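Local coordinates for protein carbohydrate kinase, FGGY (Novosphingobium aromaticivorans, PDB 3H6E) that probably acts as an FGGY-family carbohydrate kinase, transferring a phosphoryl group from ATP to a sugar or related substrate, at residues Ser18-Trp23 with Gly54-Asp59; Asp31-Pro36 with Ser62-His67; Arg163-Val168 with Pro200-Gly205; Asp316-Gln321 with Phe397-Val402; Ala415-Asn420 with Leu443-Pro448. All blocks are in the same frame, centred on the assembly; numbering follows the deposited sequence.

How the contacts relate
The five contacts fall into two groups and a lone outlier. Contacts 1 and 2 have centres about 6 Å apart: both set part of helix 50-63 or the turn after it against neighbouring strands 17-23 and 29-36, and the backbone bond from Gln33 N to Val20 O links them. Contacts 4 and 5, centres about 14 Å apart, belong to the second half of the chain, where helix 401-410 leads into strand 415-419 and Ala398 O packs on Thr418 CG2 at 4.1 Å. Contact 3 stands about 21 Å from contact 1 and about 40 Å from contact 4, centre to centre. No residue of these contacts is known to belong to the active site.

Contact 1: Ser18-Trp23 with Gly54-Asp59; sequences SKVSLW and GRWLLD
Trp56 lays the six-membered end of its indole across strand 18-23, where it overlaps Val20 and Ser18. CG2 of Val20 meets the benzo ring obliquely, 3.5 Å from CH2 of Trp56 and almost as near to CZ3. The two side chains pass each other in opposite directions. With CG of Trp56 anti to the backbone N (chi1 169°), the indole reaches from the helix toward the strand. The same ring end comes up to the strand backbone: Trp56 CH2 stands 3.4 Å from Ser18 O. Ser18 OG lies 3.8 Å from Trp56 CZ3, a packing contact; the hydroxyl itself is hydrogen-bonded to Arg35 O on the neighbouring strand. Leu57 adds a looser touch, its CB 4.4 Å from Val20 CG2, and its side chain also packs on Ile11. No hydrogen bond joins the two segments; the strand spends its backbone bonds on strands 9-13 and 29-36 instead. The short axes run nearly along each other, 20° apart and 9.9 Å at closest approach. Strands 9-13, 17-23 and 29-36, followed by helix 50-63 packed on their sheet and then by strand 71-76, form the ribonuclease H-like core characteristic of the actin-like ATPase fold to which FGGY kinases belong.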
# COMPACT_ATOMS: atom_id res chain seq x y z
N SER A 18 10.02 6.69 -8.96
CA SER A 18 10.87 5.52 -9.15
C SER A 18 12.23 5.75 -8.49
O SER A 18 12.91 6.73 -8.78
CB SER A 18 11.03 5.19 -10.64
OG SER A 18 11.40 6.33 -11.39
N LYS A 19 12.60 4.85 -7.60
CA LYS A 19 13.82 5.01 -6.81
C LYS A 19 14.73 3.80 -6.94
O LYS A 19 14.30 2.66 -6.77
CB LYS A 19 13.46 5.20 -5.33
CG LYS A 19 12.22 6.04 -5.09
CD LYS A 19 12.03 6.34 -3.61
CE LYS A 19 10.97 7.42 -3.39
NZ LYS A 19 10.92 7.88 -1.97
N VAL A 20 16.00 4.05 -7.24
CA VAL A 20 17.01 3.01 -7.21
C VAL A 20 17.95 3.29 -6.04
O VAL A 20 18.39 4.42 -5.85
CB VAL A 20 17.81 2.93 -8.52
CG1 VAL A 20 18.82 1.80 -8.46
CG2 VAL A 20 16.86 2.75 -9.70
N SER A 21 18.25 2.25 -5.26
CA SER A 21 18.98 2.44 -4.01
C SER A 21 20.07 1.40 -3.78
O SER A 21 19.89 0.22 -4.07
CB SER A 21 18.00 2.44 -2.84
OG SER A 21 17.14 1.31 -2.88
N LEU A 22 21.20 1.86 -3.24
CA LEU A 22 22.34 0.99 -2.96
C LEU A 22 22.56 0.87 -1.46
O LEU A 22 22.75 1.87 -0.77
CB LEU A 22 23.59 1.54 -3.62
CG LEU A 22 24.88 0.75 -3.41
CD1 LEU A 22 24.90 -0.50 -4.28
CD2 LEU A 22 26.08 1.63 -3.71
N TRP A 23 22.56 -0.36 -0.95
CA TRP A 23 22.67 -0.60 0.49
C TRP A 23 23.85 -1.49 0.83
O TRP A 23 24.39 -2.19 -0.03
CB TRP A 23 21.38 -1.23 1.02
CG TRP A 23 20.15 -0.42 0.75
CD1 TRP A 23 19.58 -0.16 -0.47
CD2 TRP A 23 19.32 0.23 1.72
NE1 TRP A 23 18.46 0.62 -0.31
CE2 TRP A 23 18.28 0.87 1.03
CE3 TRP A 23 19.36 0.33 3.12
CZ2 TRP A 23 17.29 1.60 1.67
CZ3 TRP A 23 18.37 1.06 3.76
CH2 TRP A 23 17.35 1.69 3.04
N GLY A 54 13.26 1.49 -18.19
CA GLY A 54 14.29 0.48 -18.37
C GLY A 54 15.62 1.13 -18.69
O GLY A 54 16.66 0.68 -18.22
N ARG A 55 15.58 2.20 -19.48
CA ARG A 55 16.78 2.94 -19.81
C ARG A 55 17.35 3.66 -18.59
O ARG A 55 18.48 3.38 -18.18
CB ARG A 55 16.52 3.93 -20.95
CG ARG A 55 15.99 3.28 -22.21
CD ARG A 55 15.81 4.27 -23.34
NE ARG A 55 14.86 3.80 -24.34
CZ ARG A 55 13.64 4.29 -24.50
NH1 ARG A 55 13.22 5.29 -23.74
NH2 ARG A 55 12.83 3.80 -25.44
N TRP A 56 16.58 4.58 -18.02
CA TRP A 56 17.04 5.33 -16.85
C TRP A 56 17.73 4.43 -15.84
O TRP A 56 18.75 4.79 -15.26
CB TRP A 56 15.88 6.06 -16.17
CG TRP A 56 16.24 6.62 -14.82
CD1 TRP A 56 17.03 7.70 -14.56
CD2 TRP A 56 15.83 6.11 -13.53
NE1 TRP A 56 17.13 7.91 -13.21
CE2 TRP A 56 16.41 6.95 -12.55
CE3 TRP A 56 15.03 5.04 -13.12
CZ2 TRP A 56 16.21 6.75 -11.19
CZ3 TRP A 56 14.84 4.84 -11.76
CH2 TRP A 56 15.43 5.69 -10.81
N LEU A 57 17.17 3.24 -15.62
CA LEU A 57 17.65 2.37 -14.56
C LEU A 57 18.81 1.47 -14.99
O LEU A 57 19.43 0.80 -14.16
CB LEU A 57 16.50 1.57 -13.93
CG LEU A 57 16.23 0.12 -14.33
CD1 LEU A 57 16.97 -0.83 -13.40
CD2 LEU A 57 14.74 -0.15 -14.28
N LEU A 58 19.11 1.46 -16.29
CA LEU A 58 20.35 0.84 -16.76
C LEU A 58 21.50 1.83 -16.64
O LEU A 58 22.66 1.44 -16.51
CB LEU A 58 20.21 0.32 -18.19
CG LEU A 58 19.67 -1.10 -18.32
CD1 LEU A 58 19.70 -1.57 -19.77
CD2 LEU A 58 20.45 -2.06 -17.43
N ASP A 59 21.16 3.12 -16.69
CA ASP A 59 22.13 4.18 -16.43
C ASP A 59 22.57 4.14 -14.98
O ASP A 59 23.74 3.91 -14.67
CB ASP A 59 21.51 5.55 -16.71
CG ASP A 59 21.25 5.79 -18.18
OD1 ASP A 59 21.84 5.06 -19.01
OD2 ASP A 59 20.45 6.69 -18.51

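Contact 2: Asp31-Pro36 with Ser62-His67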
# COMPACT_ATOMS: atom_id res chain seq x y z
N ASP A 31 23.40 5.09 -1.17
CA ASP A 31 23.06 6.02 -2.24
C ASP A 31 21.62 5.80 -2.71
O ASP A 31 21.05 4.72 -2.53
CB ASP A 31 24.02 5.85 -3.42
CG ASP A 31 23.95 7.01 -4.39
OD1 ASP A 31 23.99 8.17 -3.93
OD2 ASP A 31 23.87 6.78 -5.62
N ARG A 32 21.04 6.84 -3.30
CA ARG A 32 19.68 6.77 -3.81
C ARG A 32 19.53 7.67 -5.03
O ARG A 32 20.02 8.80 -5.04
CB ARG A 32 18.68 7.18 -2.72
CG ARG A 32 17.24 7.27 -3.19
CD ARG A 32 16.29 7.25 -1.99
NE ARG A 32 15.05 7.98 -2.24
CZ ARG A 32 14.87 9.25 -1.90
NH1 ARG A 32 15.84 9.92 -1.29
NH2 ARG A 32 13.71 9.85 -2.16
N GLN A 33 18.87 7.15 -6.06
CA GLN A 33 18.61 7.91 -7.27
C GLN A 33 17.11 7.88 -7.56
O GLN A 33 16.51 6.81 -7.65
CB GLN A 33 19.40 7.33 -8.44
CG GLN A 33 20.90 7.57 -8.36
CD GLN A 33 21.28 8.97 -8.81
OE1 GLN A 33 20.98 9.38 -9.94
NE2 GLN A 33 21.96 9.71 -7.93
N VAL A 34 16.51 9.06 -7.69
CA VAL A 34 15.08 9.15 -7.90
C VAL A 34 14.74 9.83 -9.23
O VAL A 34 15.62 10.31 -9.94
CB VAL A 34 14.38 9.89 -6.75
CG1 VAL A 34 14.97 9.45 -5.42
CG2 VAL A 34 14.51 11.39 -6.94
N ARG A 35 13.44 9.89 -9.53
CA ARG A 35 12.97 10.37 -10.82
C ARG A 35 11.47 10.17 -10.93
O ARG A 35 10.98 9.04 -10.90
CB ARG A 35 13.66 9.58 -11.94
CG ARG A 35 13.07 9.79 -13.31
CD ARG A 35 13.18 8.51 -14.12
NE ARG A 35 13.34 8.78 -15.54
CZ ARG A 35 13.01 7.92 -16.50
NH1 ARG A 35 12.49 6.74 -16.19
NH2 ARG A 35 13.20 8.25 -17.77
N PRO A 36 10.72 11.28 -11.06
CA PRO A 36 9.26 11.17 -11.18
C PRO A 36 8.88 10.27 -12.35
O PRO A 36 9.64 10.17 -13.31
CB PRO A 36 8.82 12.61 -11.46
CG PRO A 36 9.93 13.46 -10.93
CD PRO A 36 11.19 12.67 -11.15
N SER A 62 24.61 1.38 -13.82
CA SER A 62 26.00 1.48 -14.25
C SER A 62 26.84 2.19 -13.19
O SER A 62 28.02 1.88 -13.02
CB SER A 62 26.10 2.23 -15.58
OG SER A 62 25.53 1.47 -16.64
N ARG A 63 26.22 3.12 -12.48
CA ARG A 63 26.92 3.92 -11.48
C ARG A 63 27.48 3.09 -10.32
O ARG A 63 28.46 3.48 -9.69
CB ARG A 63 26.02 5.03 -10.95
CG ARG A 63 25.51 5.97 -12.03
CD ARG A 63 24.93 7.25 -11.44
NE ARG A 63 24.48 8.17 -12.48
CZ ARG A 63 23.24 8.21 -12.95
NH1 ARG A 63 22.91 9.08 -13.90
NH2 ARG A 63 22.31 7.39 -12.47
N TYR A 64 26.85 1.96 -10.03
CA TYR A 64 27.26 1.13 -8.90
C TYR A 64 28.08 -0.08 -9.33
O TYR A 64 27.96 -1.15 -8.73
CB TYR A 64 26.03 0.67 -8.11
CG TYR A 64 25.03 1.76 -7.79
CD1 TYR A 64 25.27 2.68 -6.78
CD2 TYR A 64 23.84 1.86 -8.50
CE1 TYR A 64 24.36 3.68 -6.48
CE2 TYR A 64 22.92 2.86 -8.21
CZ TYR A 64 23.18 3.76 -7.20
OH TYR A 64 22.27 4.75 -6.91
N ALA A 65 28.91 0.09 -10.35
CA ALA A 65 29.70 -1.02 -10.87
C ALA A 65 30.94 -1.31 -10.03
O ALA A 65 31.49 -2.41 -10.09
CB ALA A 65 30.10 -0.76 -12.32
N ASP A 66 31.38 -0.33 -9.24
CA ASP A 66 32.55 -0.50 -8.39
C ASP A 66 32.22 -1.24 -7.10
O ASP A 66 33.11 -1.58 -6.32
CB ASP A 66 33.18 0.85 -8.06
CG ASP A 66 34.09 1.36 -9.16
OD1 ASP A 66 33.90 0.98 -10.33
OD2 ASP A 66 35.00 2.16 -8.84
N HIS A 67 30.93 -1.48 -6.87
CA HIS A 67 30.48 -2.05 -5.61
C HIS A 67 30.29 -3.57 -5.67
O HIS A 67 29.97 -4.12 -6.72
CB HIS A 67 29.19 -1.37 -5.16
CG HIS A 67 29.32 0.11 -4.99
ND1 HIS A 67 29.29 0.98 -6.06
CD2 HIS A 67 29.47 0.87 -3.88
CE1 HIS A 67 29.42 2.22 -5.61
NE2 HIS A 67 29.53 2.18 -4.29
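This is a surface contact between strand 29-36, the outermost strand on its side of the six-stranded sheet, and the turn that follows helix 50-63; one buried tyrosine carries most of it. Tyr64 OH donates a hydrogen bond of 2.9 Å to Asp31 OD2. The hydroxyl meets this oxygen on its anti side, 31° out of the carboxylate plane, while the carboxylate itself sits at the edge of the tyrosine ring with the two planes 61° apart. Chi1 of Asp31 (-164°) swings the carboxylate away from the backbone N and out to the phenol; Asp31 CB lies 3.8 Å from Tyr64 CE1. The sheet belongs to the actin-like ATPase fold; Tyr64, from the turn, also packs on Leu22 of the adjoining strand, so its side chain touches two neighbouring strands. Gln33 flanks the hydroxyl with its CG, 3.5 Å from Tyr64 OH. Bent at chi2, its chain then turns the amide toward Arg63, whose extended side chain crosses it at about a right angle. Gln33 OE1 lies over one face of the guanidinium, 3.5 Å from Arg63 NH2, too poorly angled for a hydrogen bond.

Contact 3: Arg163-Val168 with Pro200-Gly205; sequences RAVSEV and PIVRAG
Val165 and Val202 form the tight part of this contact, CG1 of Val165 standing only 3.3 Å from CB of Val202. The two side chains cross at about a right angle, and Val202 also packs on Ala229 of strand 226-232. Beside this pair the backbones join: Ser166 N donates to Pro200 O at 3.0 Å, and Val202 N donates to Ser166 O at 2.8 Å. Ser166 thus grips segment 200-205 with both its backbone N and O. They make a parallel bridge of Ser166 with Ile201 in a very short two-stranded sheet, separate from the six-stranded one, within the N-terminal FGGY region. On the buried side, the chain of Glu167 bends at chi2 (-81°) and rests on Ala204, with OE2 3.5 Å from Ala204 CB. Its OE1 binds Thr169 OG1, and the side chain caps the helix that starts at Val168. With an alanine in place of Glu167 the cap and the bond to Thr169 would go, and the start of the short helix is likely to be less firmly held, with the methyl of Ala204 less covered. Toward solvent the packing slackens. Ile201 CG1 touches Ser166 CB at 4.0 Å, Pro200 offers CD to Ala164 O at 4.1 Å, and Arg163, held through NE by Val208 O, brushes Val202 CG2 with its NH2 at 4.4 Å.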
# COMPACT_ATOMS: atom_id res chain seq x y z
N ARG A 163 13.88 -14.47 -17.12
CA ARG A 163 12.89 -15.40 -16.59
C ARG A 163 11.64 -14.67 -16.11
O ARG A 163 11.72 -13.77 -15.27
CB ARG A 163 13.47 -16.26 -15.46
CG ARG A 163 12.47 -17.27 -14.92
CD ARG A 163 13.15 -18.50 -14.34
NE ARG A 163 13.33 -18.42 -12.89
CZ ARG A 163 12.56 -19.05 -12.01
NH1 ARG A 163 11.56 -19.81 -12.41
NH2 ARG A 163 12.80 -18.92 -10.71
N ALA A 164 10.50 -15.08 -16.65
CA ALA A 164 9.21 -14.55 -16.22
C ALA A 164 8.70 -15.31 -15.00
O ALA A 164 8.75 -16.54 -14.96
CB ALA A 164 8.21 -14.64 -17.36
N VAL A 165 8.20 -14.56 -14.03
CA VAL A 165 7.66 -15.14 -12.81
C VAL A 165 6.55 -14.24 -12.26
O VAL A 165 6.47 -13.07 -12.62
CB VAL A 165 8.78 -15.33 -11.75
CG1 VAL A 165 8.21 -15.28 -10.34
CG2 VAL A 165 9.52 -16.64 -11.99
N SER A 166 5.69 -14.79 -11.42
CA SER A 166 4.70 -13.98 -10.72
C SER A 166 4.94 -14.03 -9.22
O SER A 166 5.60 -14.94 -8.72
CB SER A 166 3.28 -14.46 -11.04
OG SER A 166 2.95 -14.22 -12.40
N GLU A 167 4.42 -13.04 -8.51
CA GLU A 167 4.52 -13.01 -7.05
C GLU A 167 3.16 -12.70 -6.43
O GLU A 167 2.37 -11.93 -6.99
CB GLU A 167 5.59 -12.01 -6.59
CG GLU A 167 6.07 -12.22 -5.17
CD GLU A 167 5.12 -11.61 -4.15
OE1 GLU A 167 4.45 -10.61 -4.49
OE2 GLU A 167 5.04 -12.13 -3.02
N VAL A 168 2.88 -13.30 -5.28
CA VAL A 168 1.53 -13.31 -4.73
C VAL A 168 0.98 -11.95 -4.26
O VAL A 168 -0.22 -11.69 -4.40
CB VAL A 168 1.39 -14.36 -3.60
CG1 VAL A 168 1.99 -13.85 -2.31
CG2 VAL A 168 -0.07 -14.72 -3.39
N PRO A 200 4.74 -18.62 -13.78
CA PRO A 200 4.67 -19.45 -12.57
C PRO A 200 4.88 -18.63 -11.31
O PRO A 200 5.80 -17.81 -11.26
CB PRO A 200 5.82 -20.44 -12.77
CG PRO A 200 5.96 -20.55 -14.25
CD PRO A 200 5.66 -19.18 -14.79
N ILE A 201 4.02 -18.83 -10.32
CA ILE A 201 4.12 -18.10 -9.07
C ILE A 201 5.33 -18.52 -8.25
O ILE A 201 5.61 -19.71 -8.08
CB ILE A 201 2.84 -18.24 -8.22
CG1 ILE A 201 1.72 -17.39 -8.81
CG2 ILE A 201 3.12 -17.84 -6.78
CD1 ILE A 201 0.38 -17.56 -8.11
N VAL A 202 6.05 -17.52 -7.75
CA VAL A 202 7.25 -17.73 -6.95
C VAL A 202 7.15 -16.86 -5.70
O VAL A 202 6.34 -15.94 -5.65
CB VAL A 202 8.52 -17.38 -7.77
CG1 VAL A 202 9.52 -16.58 -6.97
CG2 VAL A 202 9.15 -18.64 -8.34
N ARG A 203 7.94 -17.18 -4.68
CA ARG A 203 7.95 -16.38 -3.46
C ARG A 203 8.87 -15.18 -3.60
O ARG A 203 9.97 -15.28 -4.15
CB ARG A 203 8.33 -17.26 -2.26
CG ARG A 203 7.42 -18.47 -2.14
CD ARG A 203 7.78 -19.39 -0.98
NE ARG A 203 7.21 -18.94 0.28
CZ ARG A 203 5.90 -18.87 0.54
NH1 ARG A 203 5.02 -19.21 -0.39
NH2 ARG A 203 5.49 -18.46 1.73
N ALA A 204 8.41 -14.03 -3.10
CA ALA A 204 9.10 -12.75 -3.25
C ALA A 204 10.60 -12.81 -2.98
O ALA A 204 11.39 -12.09 -3.62
CB ALA A 204 8.44 -11.69 -2.37
N GLY A 205 11.01 -13.65 -2.04
CA GLY A 205 12.40 -13.75 -1.66
C GLY A 205 13.20 -14.76 -2.47
O GLY A 205 14.42 -14.82 -2.36

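Contact 4: Asp316-Gln321 with Phe397-Val402; sequences DIKPDQ and FAEADV
The two backbones come closest at Asp316 and Ala400, whose CA atoms are 4.4 Å apart, and draw away to 6.1 Å between the CA atoms of Gln321 and Asp401. Each segment leads into a helix: 321-326 starts at Gln321, and 401-410 starts just after Ala400, which holds the N-cap position. Gln321 packs between them. Its CG lies anti to the carbonyl carbon (chi1 -67°) and its chain bends at chi2, which brings the amide beside Glu399 and Asp401. Gln321 CD stands 3.2 Å from Glu399 O, and Asp401 CB is close by. Asp401 in turn brings its carboxylate alongside the aliphatic part of Gln321, OD2 lying 3.5 Å from CB; the two side chains slant across one another with amide and carboxylate planes 39° apart. Toward the exposed side, Glu399 CB packs on Asp316 O at 3.8 Å. The chain of Glu399, bent at chi2 (78°), places its CG 4.0 Å from Lys318 NZ, so the lysine meets the aliphatic part of the glutamate. Farther in, Val402 packs on Leu324 and Leu325 of the facing helix and on helix 363-384. The chemistry thus sets the buried side chain of Gln321 between two helix starts, while at the exposed side Lys318 NZ remains 5.1 Å from Glu399 OE2, charged groups near each other but not in contact, so any attraction between them is probably weak.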
# COMPACT_ATOMS: atom_id res chain seq x y z
N ASP A 316 -0.11 18.10 11.44
CA ASP A 316 1.13 17.38 11.74
C ASP A 316 2.36 18.28 11.87
O ASP A 316 3.45 17.81 12.18
CB ASP A 316 1.39 16.27 10.71
CG ASP A 316 1.60 16.82 9.30
OD1 ASP A 316 0.89 17.77 8.92
OD2 ASP A 316 2.46 16.27 8.58
N ILE A 317 2.17 19.58 11.65
CA ILE A 317 3.25 20.56 11.79
C ILE A 317 3.83 20.54 13.21
O ILE A 317 3.13 20.85 14.18
CB ILE A 317 2.78 21.98 11.44
CG1 ILE A 317 2.43 22.06 9.95
CG2 ILE A 317 3.85 23.00 11.79
CD1 ILE A 317 1.73 23.34 9.54
N LYS A 318 5.10 20.19 13.31
CA LYS A 318 5.74 19.90 14.60
C LYS A 318 5.61 20.98 15.68
O LYS A 318 4.99 20.73 16.72
CB LYS A 318 7.20 19.48 14.40
CG LYS A 318 7.34 18.18 13.62
CD LYS A 318 8.70 18.04 12.98
CE LYS A 318 8.68 16.95 11.92
NZ LYS A 318 7.56 17.15 10.96
N PRO A 319 6.18 22.17 15.46
CA PRO A 319 6.10 23.22 16.48
C PRO A 319 4.68 23.47 16.97
O PRO A 319 4.49 24.05 18.04
CB PRO A 319 6.65 24.45 15.76
CG PRO A 319 7.60 23.90 14.77
CD PRO A 319 6.99 22.60 14.30
N ASP A 320 3.69 23.04 16.19
CA ASP A 320 2.29 23.27 16.54
C ASP A 320 1.73 22.22 17.50
O ASP A 320 0.68 22.43 18.11
CB ASP A 320 1.43 23.32 15.28
CG ASP A 320 1.66 24.57 14.47
OD1 ASP A 320 2.71 25.22 14.64
OD2 ASP A 320 0.78 24.91 13.64
N GLN A 321 2.41 21.09 17.62
CA GLN A 321 1.89 19.96 18.39
C GLN A 321 1.43 20.31 19.82
O GLN A 321 0.31 19.96 20.20
CB GLN A 321 2.87 18.79 18.40
CG GLN A 321 3.06 18.15 17.04
CD GLN A 321 1.74 17.92 16.32
OE1 GLN A 321 1.58 18.30 15.16
NE2 GLN A 321 0.78 17.30 17.00
N PHE A 397 0.85 11.51 9.36
CA PHE A 397 -0.02 11.71 10.52
C PHE A 397 0.50 10.99 11.76
O PHE A 397 -0.17 10.95 12.80
CB PHE A 397 -1.46 11.32 10.19
CG PHE A 397 -2.14 12.26 9.24
CD1 PHE A 397 -2.84 13.36 9.72
CD2 PHE A 397 -2.07 12.06 7.87
CE1 PHE A 397 -3.45 14.24 8.86
CE2 PHE A 397 -2.69 12.94 7.00
CZ PHE A 397 -3.38 14.03 7.50
N ALA A 398 1.70 10.43 11.65
CA ALA A 398 2.42 9.91 12.81
C ALA A 398 2.95 11.04 13.68
O ALA A 398 3.08 10.90 14.89
CB ALA A 398 3.55 9.00 12.36
N GLU A 399 3.27 12.16 13.03
CA GLU A 399 3.70 13.36 13.73
C GLU A 399 2.52 14.13 14.29
O GLU A 399 2.68 15.22 14.83
CB GLU A 399 4.53 14.26 12.81
CG GLU A 399 6.04 14.06 12.91
CD GLU A 399 6.52 12.83 12.17
OE1 GLU A 399 5.81 12.38 11.24
OE2 GLU A 399 7.61 12.31 12.51
N ALA A 400 1.32 13.56 14.15
CA ALA A 400 0.10 14.20 14.64
C ALA A 400 -0.24 13.76 16.06
O ALA A 400 -1.07 12.87 16.27
CB ALA A 400 -1.06 13.93 13.70
N ASP A 401 0.39 14.41 17.04
CA ASP A 401 0.25 14.05 18.45
C ASP A 401 -1.19 13.82 18.92
O ASP A 401 -1.46 12.88 19.67
CB ASP A 401 0.92 15.10 19.34
CG ASP A 401 2.34 14.71 19.73
OD1 ASP A 401 2.49 13.66 20.40
OD2 ASP A 401 3.28 15.45 19.38
N VAL A 402 -2.11 14.67 18.50
CA VAL A 402 -3.49 14.54 18.92
C VAL A 402 -4.10 13.25 18.37
O VAL A 402 -4.87 12.57 19.05
CB VAL A 402 -4.35 15.74 18.48
CG1 VAL A 402 -5.76 15.60 19.02
CG2 VAL A 402 -3.71 17.04 18.95

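Contact 5: Ala415-Asn420 with Leu443-Pro448; sequences AVYTAN and LVRIEP
Tyr417 packs against Leu443 and Arg445 of the neighbouring strand, atom by atom from CB outward. Its CB sits 4.0 Å from Leu443 CD1. Chi1 (-68°) places CG anti to the carbonyl carbon and turns the ring so that this same methyl covers one face, a CH-pi contact 4.2 Å from the ring centroid and 25° off the normal. CD1 of Tyr417 meets Leu443 CB at 3.6 Å, and Val444 O lies at the ring edge. Farther out, CE1 reaches Arg445 CB at 4.0 Å. A glycine in place of Tyr417 would probably leave Leu443 without the ring its methyl covers and open a gap beside Arg445. Arg445, extended from CG to NE, runs toward the start of strand 415-419, where one face of its guanidinium lies over Ala415 CB; its NH2 binds Cys414 O. On the face that carries Thr418, Ile446 CD1 touches Thr418 OG1 at 3.4 Å and both side chains pack on Val404 of helix 401-410. Backbone bonds tie the strands, from Ile446 N to Val416 O (2.9 Å) and Val444 N to Thr418 O (3.2 Å). Strand 443-445, added antiparallel beside 415-419, is an edge strand of the mixed sheet in the C-terminal actin-like domain.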
# COMPACT_ATOMS: atom_id res chain seq x y z
N ALA A 415 -0.98 -1.63 22.35
CA ALA A 415 0.25 -0.87 22.27
C ALA A 415 0.37 -0.16 20.92
O ALA A 415 0.77 -0.75 19.93
CB ALA A 415 1.46 -1.78 22.50
N VAL A 416 0.00 1.12 20.90
CA VAL A 416 0.15 1.95 19.70
C VAL A 416 1.59 2.46 19.59
O VAL A 416 2.17 2.92 20.56
CB VAL A 416 -0.82 3.14 19.73
CG1 VAL A 416 -0.61 4.03 18.51
CG2 VAL A 416 -2.26 2.65 19.81
N TYR A 417 2.15 2.37 18.39
CA TYR A 417 3.55 2.75 18.18
C TYR A 417 3.74 3.82 17.11
O TYR A 417 2.88 4.03 16.26
CB TYR A 417 4.38 1.52 17.80
CG TYR A 417 4.54 0.50 18.90
CD1 TYR A 417 5.33 0.78 20.02
CD2 TYR A 417 3.94 -0.75 18.82
CE1 TYR A 417 5.49 -0.15 21.03
CE2 TYR A 417 4.10 -1.69 19.83
CZ TYR A 417 4.88 -1.38 20.93
OH TYR A 417 5.05 -2.31 21.94
N THR A 418 4.89 4.49 17.18
CA THR A 418 5.37 5.35 16.10
C THR A 418 6.87 5.14 15.99
O THR A 418 7.52 4.82 16.98
CB THR A 418 5.07 6.84 16.34
OG1 THR A 418 5.55 7.22 17.63
CG2 THR A 418 3.57 7.11 16.26
N ALA A 419 7.41 5.30 14.79
CA ALA A 419 8.83 5.04 14.54
C ALA A 419 9.73 6.15 15.11
O ALA A 419 9.31 7.29 15.24
CB ALA A 419 9.09 4.84 13.06
N ASN A 420 10.97 5.77 15.42
CA ASN A 420 11.92 6.67 16.06
C ASN A 420 12.65 7.54 15.04
O ASN A 420 12.77 8.75 15.22
CB ASN A 420 12.96 5.84 16.82
CG ASN A 420 13.32 6.45 18.15
OD1 ASN A 420 12.65 7.36 18.62
ND2 ASN A 420 14.38 5.94 18.77
N LEU A 443 10.74 1.50 18.05
CA LEU A 443 9.36 1.90 18.29
C LEU A 443 9.21 2.49 19.68
O LEU A 443 9.71 1.93 20.66
CB LEU A 443 8.41 0.71 18.10
CG LEU A 443 8.37 0.12 16.69
CD1 LEU A 443 7.31 -0.97 16.60
CD2 LEU A 443 8.13 1.22 15.66
N VAL A 444 8.53 3.62 19.76
CA VAL A 444 8.22 4.26 21.02
C VAL A 444 6.72 4.12 21.24
O VAL A 444 5.93 4.49 20.37
CB VAL A 444 8.57 5.76 21.00
CG1 VAL A 444 8.40 6.37 22.39
CG2 VAL A 444 9.98 5.98 20.47
N ARG A 445 6.31 3.59 22.39
CA ARG A 445 4.89 3.46 22.65
C ARG A 445 4.26 4.82 22.91
O ARG A 445 4.88 5.71 23.49
CB ARG A 445 4.59 2.51 23.81
CG ARG A 445 3.11 2.20 23.93
CD ARG A 445 2.81 1.21 25.03
NE ARG A 445 1.38 0.95 25.13
CZ ARG A 445 0.82 0.20 26.07
NH1 ARG A 445 1.57 -0.38 27.00
NH2 ARG A 445 -0.49 0.02 26.08
N ILE A 446 3.02 4.97 22.46
CA ILE A 446 2.31 6.23 22.60
C ILE A 446 1.48 6.26 23.88
O ILE A 446 0.74 5.33 24.17
CB ILE A 446 1.39 6.50 21.39
CG1 ILE A 446 2.22 6.54 20.11
CG2 ILE A 446 0.62 7.80 21.58
CD1 ILE A 446 3.37 7.52 20.16
N GLU A 447 1.63 7.34 24.64
CA GLU A 447 0.84 7.54 25.84
C GLU A 447 -0.54 8.04 25.46
O GLU A 447 -0.67 8.87 24.55
CB GLU A 447 1.51 8.59 26.74
CG GLU A 447 2.99 8.34 27.01
CD GLU A 447 3.23 7.52 28.27
OE1 GLU A 447 2.61 6.44 28.41
OE2 GLU A 447 4.03 7.98 29.12
N PRO A 448 -1.58 7.55 26.14
CA PRO A 448 -2.92 8.11 25.94
C PRO A 448 -2.93 9.61 26.23
O PRO A 448 -2.00 10.11 26.87
CB PRO A 448 -3.77 7.37 26.98
CG PRO A 448 -3.05 6.09 27.20
CD PRO A 448 -1.59 6.41 27.07